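Local coordinates for protein DNA helicase uvsW (Enterobacteria phage T4, PDB 1RIF) that couples ATP hydrolysis to 3'-5' unwinding of duplex DNA, driving branch migration in recombination-dependent repair and the reorganization of stalled replication forks, at residues A[87-92]-A[149-154]; A[116-121]-A[141-146]. The protein carries 1 engineered substitution. All coordinates share one frame; numbering follows the deposited sequence.

Helix 141-155, which follows the P-loop of the RecA-like ATPase domain, takes part in both interactions. Its first turns meet the start of helix 116-128 in interaction 2; its later turns receive the connecting loop 87-92 in interaction 1. The centres of the two contacts lie about 14 Å apart, and both are largely buried. Their chemistry differs with their place. Interaction 1 joins a segment without regular structure to a helix through one tyrosine-carboxylate hydrogen bond, with a leucine packed beside the tyrosine. Interaction 2 is a closer helix pair, held by van der Waals packing, in which a glutamine spends its polar groups on backbone next to the predicted ATP site.

Interaction 1 of 2, residues A[87-92]-A[149-154]; sequences EKEELS and ARYYLE
At Tyr151 chi1 is 177°, trans from the main-chain nitrogen, which carries the ring out from the helix toward loop 87-92, while Glu89 folds back at chi2 (-68°) and brings its carboxylate to the hydroxyl. The contact fastens the connection between the N-terminal four-stranded sheet and the RecA-like ATPase domain onto the helix that follows the P-loop. Tyr151 OH donates to Glu89 OE1 at 2.8 Å, reaching that oxygen nearly in line with its C-O bond. Glu89 OE1 lies at the edge of the tyrosine ring, near its plane and 3.6 Å from Tyr151 CE2, whereas the carboxylate and ring planes stand 82° apart. Tyrosine suits this place because its ring packs on Leu126 of helix 116-128 while its hydroxyl offers a donor to a buried acid. The other oxygen, Glu89 OE2, forms a salt bridge with Arg129, which would probably stabilise the negative charge; backbone hydrogen bonds with Val127 also tie Glu89 to the end of helix 116-128. Leu91, whose side chain touches Phe96 and Phe123 as well, gives the tyrosine an apolar neighbour. The two side chains run antiparallel alongside one another, the leucine coming obliquely to the ring, with Leu91 CD2 4.3 Å from Tyr151 CE1 and Leu91 CG 4.2 Å from Tyr151 OH.

Interaction 2 of 2, residues A[116-121]-A[141-146]; sequences WYQKDA and RSLIQA. Engineered in segment 141-146: Arg141 (natural residue Lys).
Gln118 NE2, which lies against Leu143, donates a hydrogen bond to the carbonyl oxygen of Ala139 and a weak one to that of Gly140, both in the P-loop, while Gln118 OE1 accepts from the backbone N of His115. A glutamine suits this buried place because one amide can serve backbone donors and acceptors together. With CG anti to the carbonyl carbon (chi1 -65°), the straight chain carries the amide to the start of helix 141-155. The side chains of Gln118 and Leu143 cross there at about a right angle: Gln118 OE1 lies 3.5 Å from Leu143 CD2, and Gln118 NE2 is 3.9 Å from Leu143 CB. The stem of the same residue packs on Ile144, with Gln118 CB 3.9 Å from Ile144 CG1. One step further along that branch, Ile144 CD1 meets Ala121 CB at 3.9 Å, where the small alanine admits the isoleucine tip. Leu135 adjoins both of these residues. The axes of segments 116-121 and 141-146 come within 9.6 Å and cross at -37°. Arg141, an engineered replacement of the natural lysine, leaves its backbone on the side away from segment 116-121 and forms salt bridges with Asp232 and Glu233 of the DEAH box. A glutamine upstream of Walker A, hydrogen-bonded to the P-loop backbone, is consistent with the Q motif of superfamily 2 helicases.

Interaction 1 of 2, residues A[87-92]-A[149-154]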
ATOM      1  N   GLU A  87       9.207 -12.461   4.782  1.00 23.60           N
ATOM      2  CA  GLU A  87       9.632 -12.876   3.456  1.00 23.19           C
ATOM      3  C   GLU A  87       9.863 -11.704   2.498  1.00 24.29           C
ATOM      4  O   GLU A  87       9.054 -10.779   2.411  1.00 24.62           O
ATOM      5  CB  GLU A  87       8.591 -13.821   2.887  1.00 24.61           C
ATOM      6  CG  GLU A  87       8.961 -14.427   1.573  1.00 30.37           C
ATOM      7  CD  GLU A  87       7.883 -15.350   1.054  1.00 34.08           C
ATOM      8  OE1 GLU A  87       7.651 -16.411   1.684  1.00 34.12           O
ATOM      9  OE2 GLU A  87       7.264 -15.003   0.021  1.00 36.35           O
ATOM     10  N   LYS A  88      10.980 -11.754   1.781  1.00 23.25           N
ATOM     11  CA  LYS A  88      11.354 -10.718   0.829  1.00 21.53           C
ATOM     12  C   LYS A  88      11.367 -11.298  -0.585  1.00 22.40           C
ATOM     13  O   LYS A  88      11.403 -12.513  -0.765  1.00 21.25           O
ATOM     14  CB  LYS A  88      12.751 -10.193   1.160  1.00 22.62           C
ATOM     15  CG  LYS A  88      12.954  -9.758   2.593  1.00 21.60           C
ATOM     16  CD  LYS A  88      12.308  -8.422   2.863  1.00 22.51           C
ATOM     17  CE  LYS A  88      12.537  -7.977   4.296  1.00 23.41           C
ATOM     18  NZ  LYS A  88      12.031  -6.602   4.546  1.00 23.59           N
ATOM     19  N   GLU A  89      11.329 -10.426  -1.589  1.00 24.65           N
ATOM     20  CA  GLU A  89      11.372 -10.869  -2.981  1.00 25.57           C
ATOM     21  C   GLU A  89      12.761 -11.403  -3.269  1.00 26.08           C
ATOM     22  O   GLU A  89      13.760 -10.794  -2.882  1.00 26.28           O
ATOM     23  CB  GLU A  89      11.102  -9.706  -3.940  1.00 26.06           C
ATOM     24  CG  GLU A  89       9.649  -9.508  -4.278  1.00 28.14           C
ATOM     25  CD  GLU A  89       9.097 -10.632  -5.112  1.00 25.84           C
ATOM     26  OE1 GLU A  89       9.390 -10.700  -6.322  1.00 25.09           O
ATOM     27  OE2 GLU A  89       8.371 -11.462  -4.543  1.00 30.23           O
ATOM     28  N   GLU A  90      12.838 -12.545  -3.937  1.00 27.39           N
ATOM     29  CA  GLU A  90      14.142 -13.088  -4.264  1.00 27.98           C
ATOM     30  C   GLU A  90      14.552 -12.409  -5.549  1.00 27.98           C
ATOM     31  O   GLU A  90      14.339 -12.918  -6.648  1.00 29.24           O
ATOM     32  CB  GLU A  90      14.078 -14.605  -4.428  1.00 30.49           C
ATOM     33  CG  GLU A  90      13.991 -15.345  -3.106  1.00 33.77           C
ATOM     34  CD  GLU A  90      14.018 -16.846  -3.285  1.00 37.39           C
ATOM     35  OE1 GLU A  90      14.091 -17.572  -2.266  1.00 39.35           O
ATOM     36  OE2 GLU A  90      13.962 -17.298  -4.452  1.00 39.22           O
ATOM     37  N   LEU A  91      15.120 -11.224  -5.388  1.00 26.89           N
ATOM     38  CA  LEU A  91      15.560 -10.423  -6.509  1.00 26.07           C
ATOM     39  C   LEU A  91      16.866  -9.779  -6.079  1.00 25.96           C
ATOM     40  O   LEU A  91      16.893  -8.993  -5.137  1.00 25.30           O
ATOM     41  CB  LEU A  91      14.488  -9.364  -6.817  1.00 28.29           C
ATOM     42  CG  LEU A  91      14.440  -8.520  -8.103  1.00 29.15           C
ATOM     43  CD1 LEU A  91      15.335  -7.331  -7.946  1.00 30.97           C
ATOM     44  CD2 LEU A  91      14.820  -9.354  -9.319  1.00 28.40           C
ATOM     45  N   SER A  92      17.956 -10.150  -6.742  1.00 25.00           N
ATOM     46  CA  SER A  92      19.259  -9.580  -6.430  1.00 24.19           C
ATOM     47  C   SER A  92      19.361  -8.269  -7.183  1.00 22.85           C
ATOM     48  O   SER A  92      18.696  -8.083  -8.198  1.00 24.36           O
ATOM     49  CB  SER A  92      20.378 -10.517  -6.888  1.00 25.43           C
ATOM     50  OG  SER A  92      20.392 -10.654  -8.300  1.00 26.25           O
ATOM     51  N   ALA A 149       4.623  -1.791 -11.512  1.00 14.94           N
ATOM     52  CA  ALA A 149       3.512  -2.539 -12.110  1.00 15.98           C
ATOM     53  C   ALA A 149       4.003  -3.514 -13.201  1.00 18.10           C
ATOM     54  O   ALA A 149       3.524  -4.646 -13.287  1.00 16.76           O
ATOM     55  CB  ALA A 149       2.471  -1.572 -12.678  1.00 15.51           C
ATOM     56  N   ARG A 150       4.957  -3.070 -14.025  1.00 18.03           N
ATOM     57  CA  ARG A 150       5.559  -3.900 -15.081  1.00 18.78           C
ATOM     58  C   ARG A 150       6.157  -5.165 -14.455  1.00 18.51           C
ATOM     59  O   ARG A 150       5.927  -6.281 -14.919  1.00 18.71           O
ATOM     60  CB  ARG A 150       6.712  -3.151 -15.752  1.00 19.33           C
ATOM     61  CG  ARG A 150       6.880  -3.354 -17.248  1.00 22.14           C
ATOM     62  CD  ARG A 150       6.707  -4.775 -17.743  1.00 25.03           C
ATOM     63  NE  ARG A 150       5.841  -4.734 -18.919  1.00 27.79           N
ATOM     64  CZ  ARG A 150       5.937  -5.526 -19.981  1.00 27.44           C
ATOM     65  NH1 ARG A 150       6.871  -6.461 -20.051  1.00 28.81           N
ATOM     66  NH2 ARG A 150       5.096  -5.359 -20.992  1.00 26.58           N
ATOM     67  N   TYR A 151       6.963  -4.970 -13.414  1.00 17.21           N
ATOM     68  CA  TYR A 151       7.595  -6.079 -12.727  1.00 16.88           C
ATOM     69  C   TYR A 151       6.558  -7.081 -12.264  1.00 15.10           C
ATOM     70  O   TYR A 151       6.688  -8.268 -12.518  1.00 17.76           O
ATOM     71  CB  TYR A 151       8.377  -5.591 -11.510  1.00 18.32           C
ATOM     72  CG  TYR A 151       9.000  -6.726 -10.736  1.00 20.82           C
ATOM     73  CD1 TYR A 151      10.271  -7.199 -11.059  1.00 21.82           C
ATOM     74  CD2 TYR A 151       8.285  -7.385  -9.731  1.00 22.70           C
ATOM     75  CE1 TYR A 151      10.814  -8.304 -10.408  1.00 24.79           C
ATOM     76  CE2 TYR A 151       8.819  -8.491  -9.076  1.00 25.02           C
ATOM     77  CZ  TYR A 151      10.083  -8.945  -9.420  1.00 25.37           C
ATOM     78  OH  TYR A 151      10.618 -10.041  -8.779  1.00 28.97           O
ATOM     79  N   TYR A 152       5.537  -6.599 -11.567  1.00 14.02           N
ATOM     80  CA  TYR A 152       4.480  -7.471 -11.066  1.00 15.21           C
ATOM     81  C   TYR A 152       3.774  -8.195 -12.213  1.00 15.30           C
ATOM     82  O   TYR A 152       3.542  -9.407 -12.160  1.00 14.65           O
ATOM     83  CB  TYR A 152       3.445  -6.666 -10.279  1.00 13.76           C
ATOM     84  CG  TYR A 152       2.378  -7.546  -9.692  1.00 14.12           C
ATOM     85  CD1 TYR A 152       2.566  -8.184  -8.463  1.00 13.11           C
ATOM     86  CD2 TYR A 152       1.224  -7.835 -10.415  1.00 14.68           C
ATOM     87  CE1 TYR A 152       1.638  -9.097  -7.979  1.00 14.78           C
ATOM     88  CE2 TYR A 152       0.293  -8.742  -9.944  1.00 16.89           C
ATOM     89  CZ  TYR A 152       0.503  -9.377  -8.729  1.00 17.26           C
ATOM     90  OH  TYR A 152      -0.407 -10.324  -8.301  1.00 19.35           O
ATOM     91  N   LEU A 153       3.426  -7.434 -13.243  1.00 15.23           N
ATOM     92  CA  LEU A 153       2.737  -7.960 -14.416  1.00 15.91           C
ATOM     93  C   LEU A 153       3.482  -9.173 -14.979  1.00 17.22           C
ATOM     94  O   LEU A 153       2.885 -10.214 -15.269  1.00 16.72           O
ATOM     95  CB  LEU A 153       2.624  -6.840 -15.464  1.00 16.25           C
ATOM     96  CG  LEU A 153       1.647  -6.804 -16.653  1.00 18.06           C
ATOM     97  CD1 LEU A 153       2.309  -7.362 -17.870  1.00 18.01           C
ATOM     98  CD2 LEU A 153       0.355  -7.528 -16.325  1.00 16.71           C
ATOM     99  N   GLU A 154       4.796  -9.051 -15.109  1.00 17.73           N
ATOM    100  CA  GLU A 154       5.601 -10.134 -15.657  1.00 18.31           C
ATOM    101  C   GLU A 154       5.800 -11.340 -14.740  1.00 19.05           C
ATOM    102  O   GLU A 154       5.997 -12.458 -15.215  1.00 19.51           O
ATOM    103  CB  GLU A 154       6.977  -9.604 -16.059  1.00 17.10           C
ATOM    104  CG  GLU A 154       6.945  -8.459 -17.036  1.00 19.56           C
ATOM    105  CD  GLU A 154       8.327  -8.131 -17.567  1.00 21.98           C
ATOM    106  OE1 GLU A 154       9.318  -8.631 -16.989  1.00 21.30           O
ATOM    107  OE2 GLU A 154       8.419  -7.368 -18.553  1.00 22.65           O
TER

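Interaction 2 of 2, residues A[116-121]-A[141-146]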
ATOM      1  N   TRP A 116      18.869   7.045 -11.233  1.00 24.11           N
ATOM      2  CA  TRP A 116      19.400   6.153 -10.218  1.00 23.78           C
ATOM      3  C   TRP A 116      18.450   6.041  -9.027  1.00 21.03           C
ATOM      4  O   TRP A 116      18.201   4.945  -8.538  1.00 20.34           O
ATOM      5  CB  TRP A 116      20.766   6.651  -9.731  1.00 26.18           C
ATOM      6  CG  TRP A 116      20.711   7.999  -9.049  1.00 30.81           C
ATOM      7  CD1 TRP A 116      20.670   9.229  -9.652  1.00 32.33           C
ATOM      8  CD2 TRP A 116      20.645   8.246  -7.637  1.00 31.99           C
ATOM      9  NE1 TRP A 116      20.586  10.221  -8.704  1.00 33.36           N
ATOM     10  CE2 TRP A 116      20.568   9.645  -7.460  1.00 33.87           C
ATOM     11  CE3 TRP A 116      20.641   7.420  -6.505  1.00 34.17           C
ATOM     12  CZ2 TRP A 116      20.488  10.236  -6.195  1.00 35.40           C
ATOM     13  CZ3 TRP A 116      20.559   8.008  -5.247  1.00 35.12           C
ATOM     14  CH2 TRP A 116      20.485   9.402  -5.102  1.00 35.68           C
ATOM     15  N   TYR A 117      17.916   7.172  -8.571  1.00 21.07           N
ATOM     16  CA  TYR A 117      17.019   7.166  -7.423  1.00 20.73           C
ATOM     17  C   TYR A 117      15.702   6.465  -7.713  1.00 19.21           C
ATOM     18  O   TYR A 117      15.085   5.905  -6.805  1.00 19.73           O
ATOM     19  CB  TYR A 117      16.776   8.594  -6.907  1.00 22.81           C
ATOM     20  CG  TYR A 117      16.232   9.570  -7.919  1.00 26.82           C
ATOM     21  CD1 TYR A 117      14.868   9.598  -8.239  1.00 28.89           C
ATOM     22  CD2 TYR A 117      17.082  10.463  -8.572  1.00 29.32           C
ATOM     23  CE1 TYR A 117      14.367  10.498  -9.190  1.00 29.25           C
ATOM     24  CE2 TYR A 117      16.593  11.359  -9.521  1.00 31.38           C
ATOM     25  CZ  TYR A 117      15.239  11.370  -9.825  1.00 31.16           C
ATOM     26  OH  TYR A 117      14.770  12.251 -10.774  1.00 35.78           O
ATOM     27  N   GLN A 118      15.278   6.486  -8.975  1.00 18.06           N
ATOM     28  CA  GLN A 118      14.045   5.814  -9.370  1.00 17.35           C
ATOM     29  C   GLN A 118      14.302   4.310  -9.334  1.00 18.40           C
ATOM     30  O   GLN A 118      13.461   3.536  -8.872  1.00 17.70           O
ATOM     31  CB  GLN A 118      13.628   6.242 -10.774  1.00 15.60           C
ATOM     32  CG  GLN A 118      13.249   7.715 -10.887  1.00 16.16           C
ATOM     33  CD  GLN A 118      12.825   8.092 -12.292  1.00 15.37           C
ATOM     34  OE1 GLN A 118      13.552   7.849 -13.252  1.00 17.53           O
ATOM     35  NE2 GLN A 118      11.644   8.688 -12.421  1.00 15.50           N
ATOM     36  N   LYS A 119      15.475   3.912  -9.828  1.00 18.19           N
ATOM     37  CA  LYS A 119      15.890   2.511  -9.835  1.00 19.35           C
ATOM     38  C   LYS A 119      16.004   2.002  -8.394  1.00 19.03           C
ATOM     39  O   LYS A 119      15.573   0.894  -8.082  1.00 19.39           O
ATOM     40  CB  LYS A 119      17.246   2.357 -10.531  1.00 18.66           C
ATOM     41  CG  LYS A 119      17.238   2.651 -12.019  1.00 22.10           C
ATOM     42  CD  LYS A 119      18.615   2.402 -12.622  1.00 25.17           C
ATOM     43  CE  LYS A 119      18.617   2.630 -14.126  1.00 27.47           C
ATOM     44  NZ  LYS A 119      19.966   2.393 -14.727  1.00 26.41           N
ATOM     45  N   ASP A 120      16.594   2.817  -7.523  1.00 18.95           N
ATOM     46  CA  ASP A 120      16.746   2.457  -6.120  1.00 18.11           C
ATOM     47  C   ASP A 120      15.379   2.284  -5.447  1.00 17.80           C
ATOM     48  O   ASP A 120      15.138   1.291  -4.758  1.00 17.86           O
ATOM     49  CB  ASP A 120      17.550   3.533  -5.373  1.00 19.58           C
ATOM     50  CG  ASP A 120      19.046   3.475  -5.676  1.00 23.33           C
ATOM     51  OD1 ASP A 120      19.495   2.504  -6.330  1.00 24.86           O
ATOM     52  OD2 ASP A 120      19.776   4.402  -5.251  1.00 24.42           O
ATOM     53  N   ALA A 121      14.492   3.256  -5.647  1.00 17.34           N
ATOM     54  CA  ALA A 121      13.153   3.214  -5.055  1.00 17.37           C
ATOM     55  C   ALA A 121      12.391   1.953  -5.476  1.00 19.45           C
ATOM     56  O   ALA A 121      11.789   1.267  -4.636  1.00 17.76           O
ATOM     57  CB  ALA A 121      12.369   4.460  -5.455  1.00 17.01           C
ATOM     58  N   ARG A 141       7.448  10.184 -10.339  1.00 29.28           N
ATOM     59  CA  ARG A 141       6.884   8.988  -9.737  1.00 26.12           C
ATOM     60  C   ARG A 141       6.099   8.092 -10.654  1.00 22.33           C
ATOM     61  O   ARG A 141       5.908   6.936 -10.328  1.00 23.90           O
ATOM     62  CB  ARG A 141       5.983   9.349  -8.566  1.00 26.51           C
ATOM     63  CG  ARG A 141       6.640  10.141  -7.466  1.00 26.98           C
ATOM     64  CD  ARG A 141       5.572  10.503  -6.493  1.00 27.16           C
ATOM     65  NE  ARG A 141       5.987  11.518  -5.546  1.00 28.49           N
ATOM     66  CZ  ARG A 141       5.126  12.222  -4.825  1.00 28.73           C
ATOM     67  NH1 ARG A 141       3.821  12.005  -4.967  1.00 27.61           N
ATOM     68  NH2 ARG A 141       5.566  13.132  -3.963  1.00 28.57           N
ATOM     69  N   SER A 142       5.621   8.611 -11.781  1.00 22.04           N
ATOM     70  CA  SER A 142       4.833   7.783 -12.694  1.00 20.43           C
ATOM     71  C   SER A 142       5.673   6.654 -13.263  1.00 20.31           C
ATOM     72  O   SER A 142       5.160   5.562 -13.494  1.00 19.70           O
ATOM     73  CB  SER A 142       4.251   8.617 -13.836  1.00 22.12           C
ATOM     74  OG  SER A 142       5.267   9.186 -14.644  1.00 24.30           O
ATOM     75  N   LEU A 143       6.964   6.918 -13.480  1.00 18.68           N
ATOM     76  CA  LEU A 143       7.870   5.903 -14.014  1.00 16.67           C
ATOM     77  C   LEU A 143       8.171   4.869 -12.937  1.00 17.12           C
ATOM     78  O   LEU A 143       8.322   3.683 -13.235  1.00 17.51           O
ATOM     79  CB  LEU A 143       9.179   6.535 -14.506  1.00 15.70           C
ATOM     80  CG  LEU A 143      10.202   5.579 -15.154  1.00 15.20           C
ATOM     81  CD1 LEU A 143       9.565   4.827 -16.328  1.00 14.63           C
ATOM     82  CD2 LEU A 143      11.405   6.368 -15.632  1.00 15.58           C
ATOM     83  N   ILE A 144       8.263   5.319 -11.685  1.00 17.14           N
ATOM     84  CA  ILE A 144       8.521   4.409 -10.571  1.00 16.45           C
ATOM     85  C   ILE A 144       7.331   3.471 -10.459  1.00 15.88           C
ATOM     86  O   ILE A 144       7.490   2.266 -10.315  1.00 16.17           O
ATOM     87  CB  ILE A 144       8.694   5.176  -9.237  1.00 16.42           C
ATOM     88  CG1 ILE A 144      10.004   5.973  -9.269  1.00 17.90           C
ATOM     89  CG2 ILE A 144       8.665   4.193  -8.071  1.00 16.54           C
ATOM     90  CD1 ILE A 144      10.343   6.698  -7.970  1.00 17.74           C
ATOM     91  N   GLN A 145       6.134   4.041 -10.538  1.00 14.61           N
ATOM     92  CA  GLN A 145       4.907   3.263 -10.468  1.00 15.38           C
ATOM     93  C   GLN A 145       4.769   2.321 -11.674  1.00 14.61           C
ATOM     94  O   GLN A 145       4.344   1.173 -11.532  1.00 15.50           O
ATOM     95  CB  GLN A 145       3.709   4.213 -10.368  1.00 14.13           C
ATOM     96  CG  GLN A 145       3.563   4.828  -8.982  1.00 15.58           C
ATOM     97  CD  GLN A 145       2.525   5.932  -8.925  1.00 16.19           C
ATOM     98  OE1 GLN A 145       2.767   7.041  -9.395  1.00 19.61           O
ATOM     99  NE2 GLN A 145       1.362   5.632  -8.359  1.00 15.71           N
ATOM    100  N   ALA A 146       5.140   2.804 -12.858  1.00 17.15           N
ATOM    101  CA  ALA A 146       5.077   1.991 -14.081  1.00 15.57           C
ATOM    102  C   ALA A 146       6.030   0.801 -13.988  1.00 15.25           C
ATOM    103  O   ALA A 146       5.681  -0.310 -14.374  1.00 15.63           O
ATOM    104  CB  ALA A 146       5.434   2.837 -15.303  1.00 12.86           C
TER